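Local coordinates for integral membrane indolylacetylinositol arabinosyltransferase EmbB (Mycolicibacterium smegmatis MC2 155, PDB 7BVC), which probably transfers arabinose during polymerisation of the arabinan of cell-wall arabinogalactan, working as a membrane-embedded glycosyltransferase whose pocket here holds the drug ethambutol, at residues Trp276-Asp286 with Met382-Pro390; Asn630-Pro641 with Ser705-Gln713. One frame throughout, in Å; residues are numbered along the deposited sequence.

Interaction 1: Trp276-Asp286 with Met382-Pro390; sequences WYVIGANSSDD and MPFNNGLRP. With 95E (Ethambutol), chain I.
One part of the ethambutol pocket in this GT-C-type membrane glycosyltransferase lies where the loop leaving helix 264-279 runs beside the loop between helices 367-381 and 391-411. At the pocket end Asp-285 and Arg-389 run alongside each other, with Asp-285 OD2 and Arg-389 NH1 2.8 Å apart in a salt bridge. Carboxylate and guanidinium are nearly coplanar, 7° apart, and the oxygen is met on its anti side. Bends at its second and third torsions fold the arginine back to reach it, while its NH2 has a long, weak ion pair with Glu-391.

Next along the loops, the backbone N of Leu-388 donates to OD1 of Asp-286 at 3.2 Å, a nearly straight bond that arrives from above the carboxylate plane. OD2 of Asp-286 and CB of Ser-283 lie against CA of Gly-387. Asn-386, its CG anti to the backbone N (chi1 -161°), sends ND2 to the helix end, where it donates to Trp-276 O at 3.2 Å; Ala-281 O is also modelled close, but a bond there is doubtful. The indole of Trp-276 is sandwiched: Gly-280 CA sits over one face and Met-382 CG over the other, with SD continuing over the six-membered ring in a Met-aromatic contact. NE1 of Trp-276 makes a weak hydrogen bond to Met-382 O, 3.1 Å away.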
loop_
_atom_site.group_PDB
_atom_site.type_symbol
_atom_site.label_atom_id
_atom_site.label_comp_id
_atom_site.label_asym_id
_atom_site.label_seq_id
_atom_site.Cartn_x
_atom_site.Cartn_y
_atom_site.Cartn_z
ATOM N N TRP B 276 5.978 0.470 33.543
ATOM C CA TRP B 276 5.400 0.281 32.220
ATOM C C TRP B 276 4.660 -1.043 32.120
ATOM O O TRP B 276 3.769 -1.182 31.278
ATOM C CB TRP B 276 6.493 0.350 31.156
ATOM C CG TRP B 276 5.985 0.197 29.764
ATOM C CD1 TRP B 276 5.957 -0.946 29.024
ATOM C CD2 TRP B 276 5.433 1.226 28.936
ATOM N NE1 TRP B 276 5.421 -0.694 27.786
ATOM C CE2 TRP B 276 5.090 0.632 27.708
ATOM C CE3 TRP B 276 5.196 2.590 29.116
ATOM C CZ2 TRP B 276 4.526 1.354 26.664
ATOM C CZ3 TRP B 276 4.637 3.303 28.081
ATOM C CH2 TRP B 276 4.307 2.687 26.870
ATOM N N TYR B 277 5.013 -2.018 32.958
ATOM C CA TYR B 277 4.254 -3.261 33.009
ATOM C C TYR B 277 2.845 -3.035 33.541
ATOM O O TYR B 277 1.937 -3.817 33.239
ATOM C CB TYR B 277 4.997 -4.281 33.871
ATOM C CG TYR B 277 4.264 -5.584 34.069
ATOM C CD1 TYR B 277 4.183 -6.519 33.048
ATOM C CD2 TYR B 277 3.658 -5.883 35.279
ATOM C CE1 TYR B 277 3.516 -7.707 33.226
ATOM C CE2 TYR B 277 2.989 -7.072 35.465
ATOM C CZ TYR B 277 2.921 -7.980 34.435
ATOM O OH TYR B 277 2.255 -9.166 34.619
ATOM N N VAL B 278 2.641 -1.977 34.317
ATOM C CA VAL B 278 1.347 -1.684 34.925
ATOM C C VAL B 278 0.561 -0.661 34.118
ATOM O O VAL B 278 -0.599 -0.891 33.778
ATOM C CB VAL B 278 1.539 -1.216 36.385
ATOM C CG1 VAL B 278 0.194 -0.960 37.035
ATOM C CG2 VAL B 278 2.324 -2.248 37.170
ATOM N N ILE B 279 1.174 0.482 33.798
ATOM C CA ILE B 279 0.464 1.566 33.125
ATOM C C ILE B 279 0.700 1.586 31.624
ATOM O O ILE B 279 0.087 2.402 30.924
ATOM C CB ILE B 279 0.842 2.935 33.725
ATOM C CG1 ILE B 279 2.197 3.393 33.184
ATOM C CG2 ILE B 279 0.862 2.869 35.241
ATOM C CD1 ILE B 279 2.580 4.787 33.603
ATOM N N GLY B 280 1.553 0.712 31.104
ATOM C CA GLY B 280 1.941 0.798 29.712
ATOM C C GLY B 280 0.946 0.166 28.762
ATOM O O GLY B 280 -0.015 -0.491 29.156
ATOM N N ALA B 281 1.200 0.379 27.475
ATOM C CA ALA B 281 0.346 -0.149 26.424
ATOM C C ALA B 281 0.566 -1.650 26.257
ATOM O O ALA B 281 1.441 -2.256 26.880
ATOM C CB ALA B 281 0.613 0.575 25.107
ATOM N N ASN B 282 -0.244 -2.250 25.395
ATOM C CA ASN B 282 -0.161 -3.667 25.072
ATOM C C ASN B 282 -0.001 -3.838 23.565
ATOM O O ASN B 282 -0.057 -2.876 22.796
ATOM C CB ASN B 282 -1.398 -4.413 25.576
ATOM C CG ASN B 282 -1.559 -4.324 27.076
ATOM O OD1 ASN B 282 -0.586 -4.158 27.808
ATOM N ND2 ASN B 282 -2.795 -4.438 27.544
ATOM N N SER B 283 0.195 -5.083 23.144
ATOM C CA SER B 283 0.315 -5.400 21.728
ATOM C C SER B 283 -1.074 -5.408 21.094
ATOM O O SER B 283 -2.078 -5.083 21.731
ATOM C CB SER B 283 1.037 -6.732 21.541
ATOM O OG SER B 283 2.378 -6.657 21.994
ATOM N N SER B 284 -1.145 -5.787 19.820
ATOM C CA SER B 284 -2.418 -5.889 19.121
ATOM C C SER B 284 -3.017 -7.286 19.161
ATOM O O SER B 284 -4.242 -7.419 19.224
ATOM C CB SER B 284 -2.256 -5.456 17.660
ATOM O OG SER B 284 -1.405 -6.342 16.957
ATOM N N ASP B 285 -2.191 -8.327 19.126
ATOM C CA ASP B 285 -2.672 -9.707 19.154
ATOM C C ASP B 285 -2.609 -10.280 20.570
ATOM O O ASP B 285 -1.956 -11.287 20.833
ATOM C CB ASP B 285 -1.870 -10.557 18.176
ATOM C CG ASP B 285 -2.132 -10.182 16.738
ATOM O OD1 ASP B 285 -3.250 -9.718 16.439
ATOM O OD2 ASP B 285 -1.222 -10.348 15.905
ATOM N N ASP B 286 -3.303 -9.618 21.490
ATOM C CA ASP B 286 -3.461 -10.125 22.846
ATOM C C ASP B 286 -4.773 -10.866 23.040
ATOM O O ASP B 286 -4.785 -11.958 23.614
ATOM C CB ASP B 286 -3.378 -8.982 23.859
ATOM C CG ASP B 286 -2.036 -8.297 23.856
ATOM O OD1 ASP B 286 -1.241 -8.551 22.928
ATOM O OD2 ASP B 286 -1.772 -7.512 24.787
ATOM N N MET B 382 9.452 -1.214 24.935
ATOM C CA MET B 382 8.188 -0.626 25.378
ATOM C C MET B 382 7.047 -0.822 24.386
ATOM O O MET B 382 6.009 -1.388 24.772
ATOM C CB MET B 382 8.407 0.853 25.710
ATOM C CG MET B 382 9.053 1.109 27.055
ATOM S SD MET B 382 9.118 2.865 27.445
ATOM C CE MET B 382 9.729 2.803 29.124
ATOM N N PRO B 383 7.146 -0.392 23.124
ATOM C CA PRO B 383 5.967 -0.418 22.251
ATOM C C PRO B 383 5.671 -1.766 21.613
ATOM O O PRO B 383 4.647 -1.886 20.931
ATOM C CB PRO B 383 6.326 0.615 21.180
ATOM C CG PRO B 383 7.782 0.464 21.037
ATOM C CD PRO B 383 8.313 0.171 22.416
ATOM N N PHE B 384 6.513 -2.778 21.803
ATOM C CA PHE B 384 6.369 -4.033 21.076
ATOM C C PHE B 384 6.119 -5.231 21.977
ATOM O O PHE B 384 5.196 -6.010 21.718
ATOM C CB PHE B 384 7.622 -4.286 20.221
ATOM C CG PHE B 384 7.676 -3.468 18.963
ATOM C CD1 PHE B 384 6.784 -3.698 17.933
ATOM C CD2 PHE B 384 8.624 -2.473 18.810
ATOM C CE1 PHE B 384 6.835 -2.947 16.777
ATOM C CE2 PHE B 384 8.678 -1.722 17.658
ATOM C CZ PHE B 384 7.783 -1.961 16.640
ATOM N N ASN B 385 6.913 -5.406 23.030
ATOM C CA ASN B 385 6.954 -6.651 23.791
ATOM C C ASN B 385 6.282 -6.529 25.156
ATOM O O ASN B 385 6.754 -7.088 26.146
ATOM C CB ASN B 385 8.393 -7.126 23.956
ATOM C CG ASN B 385 9.148 -7.154 22.644
ATOM O OD1 ASN B 385 8.548 -7.210 21.575
ATOM N ND2 ASN B 385 10.470 -7.112 22.721
ATOM N N ASN B 386 5.170 -5.801 25.230
ATOM C CA ASN B 386 4.419 -5.678 26.471
ATOM C C ASN B 386 3.082 -6.402 26.432
ATOM O O ASN B 386 2.359 -6.395 27.432
ATOM C CB ASN B 386 4.196 -4.201 26.812
ATOM C CG ASN B 386 3.851 -3.987 28.270
ATOM O OD1 ASN B 386 4.144 -4.830 29.116
ATOM N ND2 ASN B 386 3.221 -2.862 28.571
ATOM N N GLY B 387 2.736 -7.030 25.318
ATOM C CA GLY B 387 1.486 -7.757 25.182
ATOM C C GLY B 387 1.670 -9.242 25.400
ATOM O O GLY B 387 2.357 -9.673 26.330
ATOM N N LEU B 388 1.042 -10.037 24.535
ATOM C CA LEU B 388 1.185 -11.483 24.565
ATOM C C LEU B 388 1.875 -12.045 23.332
ATOM O O LEU B 388 2.108 -13.257 23.273
ATOM C CB LEU B 388 -0.185 -12.153 24.732
ATOM C CG LEU B 388 -0.799 -12.073 26.130
ATOM C CD1 LEU B 388 -2.230 -12.570 26.121
ATOM C CD2 LEU B 388 0.034 -12.865 27.117
ATOM N N ARG B 389 2.191 -11.208 22.348
ATOM C CA ARG B 389 2.968 -11.665 21.205
ATOM C C ARG B 389 4.321 -12.188 21.680
ATOM O O ARG B 389 4.967 -11.565 22.532
ATOM C CB ARG B 389 3.167 -10.528 20.203
ATOM C CG ARG B 389 1.951 -10.231 19.347
ATOM C CD ARG B 389 1.738 -11.313 18.308
ATOM N NE ARG B 389 2.809 -11.341 17.320
ATOM C CZ ARG B 389 2.686 -10.902 16.073
ATOM N NH1 ARG B 389 1.533 -10.395 15.658
ATOM N NH2 ARG B 389 3.714 -10.966 15.239
ATOM N N PRO B 390 4.786 -13.323 21.152
ATOM C CA PRO B 390 6.022 -13.947 21.634
ATOM C C PRO B 390 7.281 -13.416 20.950
ATOM O O PRO B 390 8.068 -14.174 20.378
ATOM C CB PRO B 390 5.794 -15.427 21.320
ATOM C CG PRO B 390 4.978 -15.395 20.072
ATOM C CD PRO B 390 4.124 -14.146 20.126
HETATM C C2 95E I . -2.022 -16.375 14.550
HETATM O O12 95E I . -2.197 -8.122 12.711
HETATM C C11 95E I . -2.051 -9.436 13.175
HETATM C C10 95E I . -3.003 -10.345 12.407
HETATM C C13 95E I . -4.364 -9.681 12.281
HETATM C C14 95E I . -4.650 -9.185 10.873
HETATM N N9 95E I . -3.176 -11.583 13.138
HETATM C C8 95E I . -1.889 -12.229 13.300
HETATM C C7 95E I . -2.060 -13.717 13.580
HETATM N N6 95E I . -1.676 -13.991 14.952
HETATM C C3 95E I . -1.074 -15.304 15.065
HETATM O O1 95E I . -1.544 -17.610 14.994
HETATM C C4 95E I . -0.767 -15.583 16.532
HETATM C C5 95E I . 0.105 -14.499 17.167
#

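Interaction 2: Asn630-Pro641 with Ser705-Gln713; sequences NGWWYVSNFGAP and SMAIGVVRQ
A membrane-domain loop packs here against the C-terminal part of helix 690-712, and a glycine-to-glycine approach brings the two backbones together. The loop, between helices 608-625 and 654-675, makes a type I turn from Val-635 to Phe-638 and a type II turn from Asn-637 to Ala-640. Gly-639, in the second turn, meets Gly-709 with their CA atoms 4.2 Å apart, and Gly-709 CA makes a CA-H...O contact with Gly-639 O.

Over the same carbonyl oxygen lies one face of the Arg-712 guanidinium, whose CZ is 3.7 Å from Gly-639 O. Earlier on the helix, Met-706 curls back at chi2 and chi3 (-48° and -66°), placing SD over one face of Trp-632, 3.9 Å from the centroid of its five-membered ring, in a Met-aromatic contact. The Met-706 CE methyl goes on to Ser-636. Ser-705 OG lies in the plane of that indole, at its edge, and accepts a hydrogen bond from Asn-630 ND2 at 3.0 Å, tilted 28° from the amide plane. Pro-641 CD packs on the same hydroxyl oxygen.

With that one direct hydrogen bond across the segments, cohesion rests largely on close backbone packing and the sulfur-indole contact.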
loop_
_atom_site.group_PDB
_atom_site.type_symbol
_atom_site.label_atom_id
_atom_site.label_comp_id
_atom_site.label_asym_id
_atom_site.label_seq_id
_atom_site.Cartn_x
_atom_site.Cartn_y
_atom_site.Cartn_z
ATOM N N ASN B 630 0.642 9.840 17.295
ATOM C CA ASN B 630 1.007 9.276 18.590
ATOM C C ASN B 630 -0.078 8.329 19.091
ATOM O O ASN B 630 -0.446 8.363 20.269
ATOM C CB ASN B 630 1.252 10.395 19.604
ATOM C CG ASN B 630 1.958 9.908 20.849
ATOM O OD1 ASN B 630 2.778 8.993 20.793
ATOM N ND2 ASN B 630 1.638 10.513 21.985
ATOM N N GLY B 631 -0.604 7.492 18.204
ATOM C CA GLY B 631 -1.720 6.620 18.529
ATOM C C GLY B 631 -1.270 5.224 18.926
ATOM O O GLY B 631 -0.291 4.700 18.395
ATOM N N TRP B 632 -1.998 4.636 19.868
ATOM C CA TRP B 632 -1.834 3.248 20.274
ATOM C C TRP B 632 -3.023 2.441 19.758
ATOM O O TRP B 632 -3.901 2.965 19.067
ATOM C CB TRP B 632 -1.668 3.156 21.789
ATOM C CG TRP B 632 -0.608 4.083 22.309
ATOM C CD1 TRP B 632 -0.764 5.391 22.660
ATOM C CD2 TRP B 632 0.775 3.776 22.522
ATOM N NE1 TRP B 632 0.432 5.914 23.083
ATOM C CE2 TRP B 632 1.393 4.943 23.008
ATOM C CE3 TRP B 632 1.551 2.624 22.351
ATOM C CZ2 TRP B 632 2.748 4.993 23.324
ATOM C CZ3 TRP B 632 2.893 2.678 22.666
ATOM C CH2 TRP B 632 3.480 3.852 23.148
ATOM N N TRP B 633 -3.061 1.151 20.094
ATOM C CA TRP B 633 -3.806 0.222 19.244
ATOM C C TRP B 633 -5.313 0.220 19.501
ATOM O O TRP B 633 -6.094 0.662 18.654
ATOM C CB TRP B 633 -3.232 -1.188 19.397
ATOM C CG TRP B 633 -2.249 -1.523 18.324
ATOM C CD1 TRP B 633 -0.921 -1.785 18.481
ATOM C CD2 TRP B 633 -2.512 -1.611 16.920
ATOM N NE1 TRP B 633 -0.341 -2.040 17.263
ATOM C CE2 TRP B 633 -1.299 -1.940 16.288
ATOM C CE3 TRP B 633 -3.658 -1.450 16.136
ATOM C CZ2 TRP B 633 -1.197 -2.110 14.911
ATOM C CZ3 TRP B 633 -3.556 -1.618 14.771
ATOM C CH2 TRP B 633 -2.335 -1.945 14.171
ATOM N N TYR B 634 -5.751 -0.267 20.662
ATOM C CA TYR B 634 -7.186 -0.436 20.880
ATOM C C TYR B 634 -7.714 0.400 22.037
ATOM O O TYR B 634 -8.583 1.250 21.828
ATOM C CB TYR B 634 -7.509 -1.923 21.096
ATOM C CG TYR B 634 -8.925 -2.180 21.555
ATOM C CD1 TYR B 634 -10.000 -1.576 20.918
ATOM C CD2 TYR B 634 -9.186 -3.021 22.627
ATOM C CE1 TYR B 634 -11.294 -1.800 21.337
ATOM C CE2 TYR B 634 -10.478 -3.252 23.051
ATOM C CZ TYR B 634 -11.527 -2.638 22.401
ATOM O OH TYR B 634 -12.818 -2.858 22.817
ATOM N N VAL B 635 -7.205 0.199 23.250
ATOM C CA VAL B 635 -7.657 0.951 24.414
ATOM C C VAL B 635 -6.528 1.695 25.100
ATOM O O VAL B 635 -6.798 2.524 25.981
ATOM C CB VAL B 635 -8.383 0.045 25.431
ATOM C CG1 VAL B 635 -9.772 -0.299 24.932
ATOM C CG2 VAL B 635 -7.582 -1.215 25.684
ATOM N N SER B 636 -5.276 1.421 24.739
ATOM C CA SER B 636 -4.174 2.271 25.161
ATOM C C SER B 636 -4.251 3.643 24.510
ATOM O O SER B 636 -3.550 4.565 24.941
ATOM C CB SER B 636 -2.847 1.600 24.827
ATOM O OG SER B 636 -2.724 0.364 25.504
ATOM N N ASN B 637 -5.088 3.793 23.488
ATOM C CA ASN B 637 -5.260 5.045 22.770
ATOM C C ASN B 637 -6.195 6.012 23.479
ATOM O O ASN B 637 -6.320 7.159 23.042
ATOM C CB ASN B 637 -5.796 4.763 21.364
ATOM C CG ASN B 637 -5.288 5.747 20.342
ATOM O OD1 ASN B 637 -4.442 6.584 20.642
ATOM N ND2 ASN B 637 -5.800 5.655 19.123
ATOM N N PHE B 638 -6.853 5.581 24.551
ATOM C CA PHE B 638 -7.783 6.438 25.280
ATOM C C PHE B 638 -7.000 7.478 26.069
ATOM O O PHE B 638 -6.282 7.139 27.015
ATOM C CB PHE B 638 -8.657 5.604 26.211
ATOM C CG PHE B 638 -9.713 4.798 25.510
ATOM C CD1 PHE B 638 -9.796 4.779 24.130
ATOM C CD2 PHE B 638 -10.625 4.056 26.237
ATOM C CE1 PHE B 638 -10.767 4.036 23.492
ATOM C CE2 PHE B 638 -11.596 3.312 25.605
ATOM C CZ PHE B 638 -11.668 3.301 24.231
ATOM N N GLY B 639 -7.131 8.745 25.685
ATOM C CA GLY B 639 -6.528 9.831 26.426
ATOM C C GLY B 639 -5.139 10.237 25.989
ATOM O O GLY B 639 -4.532 11.092 26.645
ATOM N N ALA B 640 -4.612 9.660 24.913
ATOM C CA ALA B 640 -3.286 10.028 24.451
ATOM C C ALA B 640 -3.273 11.480 23.973
ATOM O O ALA B 640 -4.285 11.991 23.488
ATOM C CB ALA B 640 -2.832 9.101 23.327
ATOM N N PRO B 641 -2.135 12.172 24.114
ATOM C CA PRO B 641 -2.079 13.597 23.758
ATOM C C PRO B 641 -2.327 13.886 22.284
ATOM O O PRO B 641 -3.211 14.678 21.943
ATOM C CB PRO B 641 -0.656 13.996 24.165
ATOM C CG PRO B 641 -0.293 13.027 25.230
ATOM C CD PRO B 641 -0.914 11.734 24.808
ATOM N N SER B 705 3.458 10.146 27.584
ATOM C CA SER B 705 2.267 9.906 26.779
ATOM C C SER B 705 1.336 8.913 27.455
ATOM O O SER B 705 0.114 9.100 27.455
ATOM C CB SER B 705 2.669 9.404 25.393
ATOM O OG SER B 705 1.529 9.122 24.606
ATOM N N MET B 706 1.888 7.852 28.040
ATOM C CA MET B 706 1.034 6.868 28.698
ATOM C C MET B 706 0.669 7.238 30.129
ATOM O O MET B 706 -0.265 6.649 30.682
ATOM C CB MET B 706 1.688 5.486 28.679
ATOM C CG MET B 706 1.632 4.813 27.321
ATOM S SD MET B 706 -0.007 4.861 26.577
ATOM C CE MET B 706 -0.920 3.821 27.705
ATOM N N ALA B 707 1.375 8.186 30.746
ATOM C CA ALA B 707 1.003 8.630 32.084
ATOM C C ALA B 707 0.011 9.784 32.074
ATOM O O ALA B 707 -0.637 10.032 33.096
ATOM C CB ALA B 707 2.247 9.037 32.873
ATOM N N ILE B 708 -0.122 10.496 30.954
ATOM C CA ILE B 708 -1.080 11.596 30.891
ATOM C C ILE B 708 -2.500 11.070 30.714
ATOM O O ILE B 708 -3.456 11.630 31.268
ATOM C CB ILE B 708 -0.684 12.569 29.764
ATOM C CG1 ILE B 708 0.466 13.467 30.218
ATOM C CG2 ILE B 708 -1.866 13.418 29.330
ATOM C CD1 ILE B 708 1.029 14.333 29.116
ATOM N N GLY B 709 -2.664 9.988 29.949
ATOM C CA GLY B 709 -3.995 9.451 29.718
ATOM C C GLY B 709 -4.638 8.905 30.977
ATOM O O GLY B 709 -5.855 9.001 31.155
ATOM N N VAL B 710 -3.833 8.321 31.866
ATOM C CA VAL B 710 -4.363 7.791 33.120
ATOM C C VAL B 710 -4.951 8.913 33.966
ATOM O O VAL B 710 -5.985 8.742 34.621
ATOM C CB VAL B 710 -3.267 7.021 33.879
ATOM C CG1 VAL B 710 -3.772 6.568 35.236
ATOM C CG2 VAL B 710 -2.792 5.835 33.061
ATOM N N VAL B 711 -4.311 10.081 33.954
ATOM C CA VAL B 711 -4.807 11.199 34.748
ATOM C C VAL B 711 -5.979 11.881 34.057
ATOM O O VAL B 711 -6.901 12.361 34.725
ATOM C CB VAL B 711 -3.668 12.192 35.033
ATOM C CG1 VAL B 711 -4.151 13.313 35.934
ATOM C CG2 VAL B 711 -2.490 11.473 35.659
ATOM N N ARG B 712 -5.977 11.930 32.726
ATOM C CA ARG B 712 -7.076 12.583 32.020
ATOM C C ARG B 712 -8.355 11.763 32.118
ATOM O O ARG B 712 -9.430 12.303 32.406
ATOM C CB ARG B 712 -6.690 12.827 30.561
ATOM C CG ARG B 712 -6.058 14.189 30.331
ATOM C CD ARG B 712 -5.425 14.309 28.956
ATOM N NE ARG B 712 -6.393 14.151 27.876
ATOM C CZ ARG B 712 -6.131 14.408 26.600
ATOM N NH1 ARG B 712 -4.931 14.838 26.242
ATOM N NH2 ARG B 712 -7.070 14.237 25.679
ATOM N N GLN B 713 -8.335 10.509 31.708
ATOM C CA GLN B 713 -9.602 9.783 31.879
ATOM C C GLN B 713 -9.603 9.114 33.212
ATOM O O GLN B 713 -9.031 8.104 33.357
ATOM C CB GLN B 713 -9.872 8.625 30.959
ATOM C CG GLN B 713 -8.756 8.228 30.084
ATOM C CD GLN B 713 -9.697 8.017 28.952
ATOM O OE1 GLN B 713 -10.415 7.053 28.916
ATOM N NE2 GLN B 713 -9.830 9.017 28.122
#

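How the interactions relate
Interactions 1 and 2 touch, with centres about 14 Å apart. Met-706 is shared between two tryptophans: besides Trp-632 it packs on Trp-276, its CG lying 3.4 Å from Trp-276 CH2. The loop after helix 264-279 supplies the second junction, where Ala-281 CB rests 3.6 Å from Trp-632 CE3 and Ala-281 CA lies 3.2 Å from Ser-636 OG. Only interaction 1 contributes residues to the ethambutol site, Asp-285 and Arg-389, with Asp-285 OD2 3.0 Å from C11 of the drug; interaction 2 packs against the loop that carries Asp-285, and none of its residues belongs to the site.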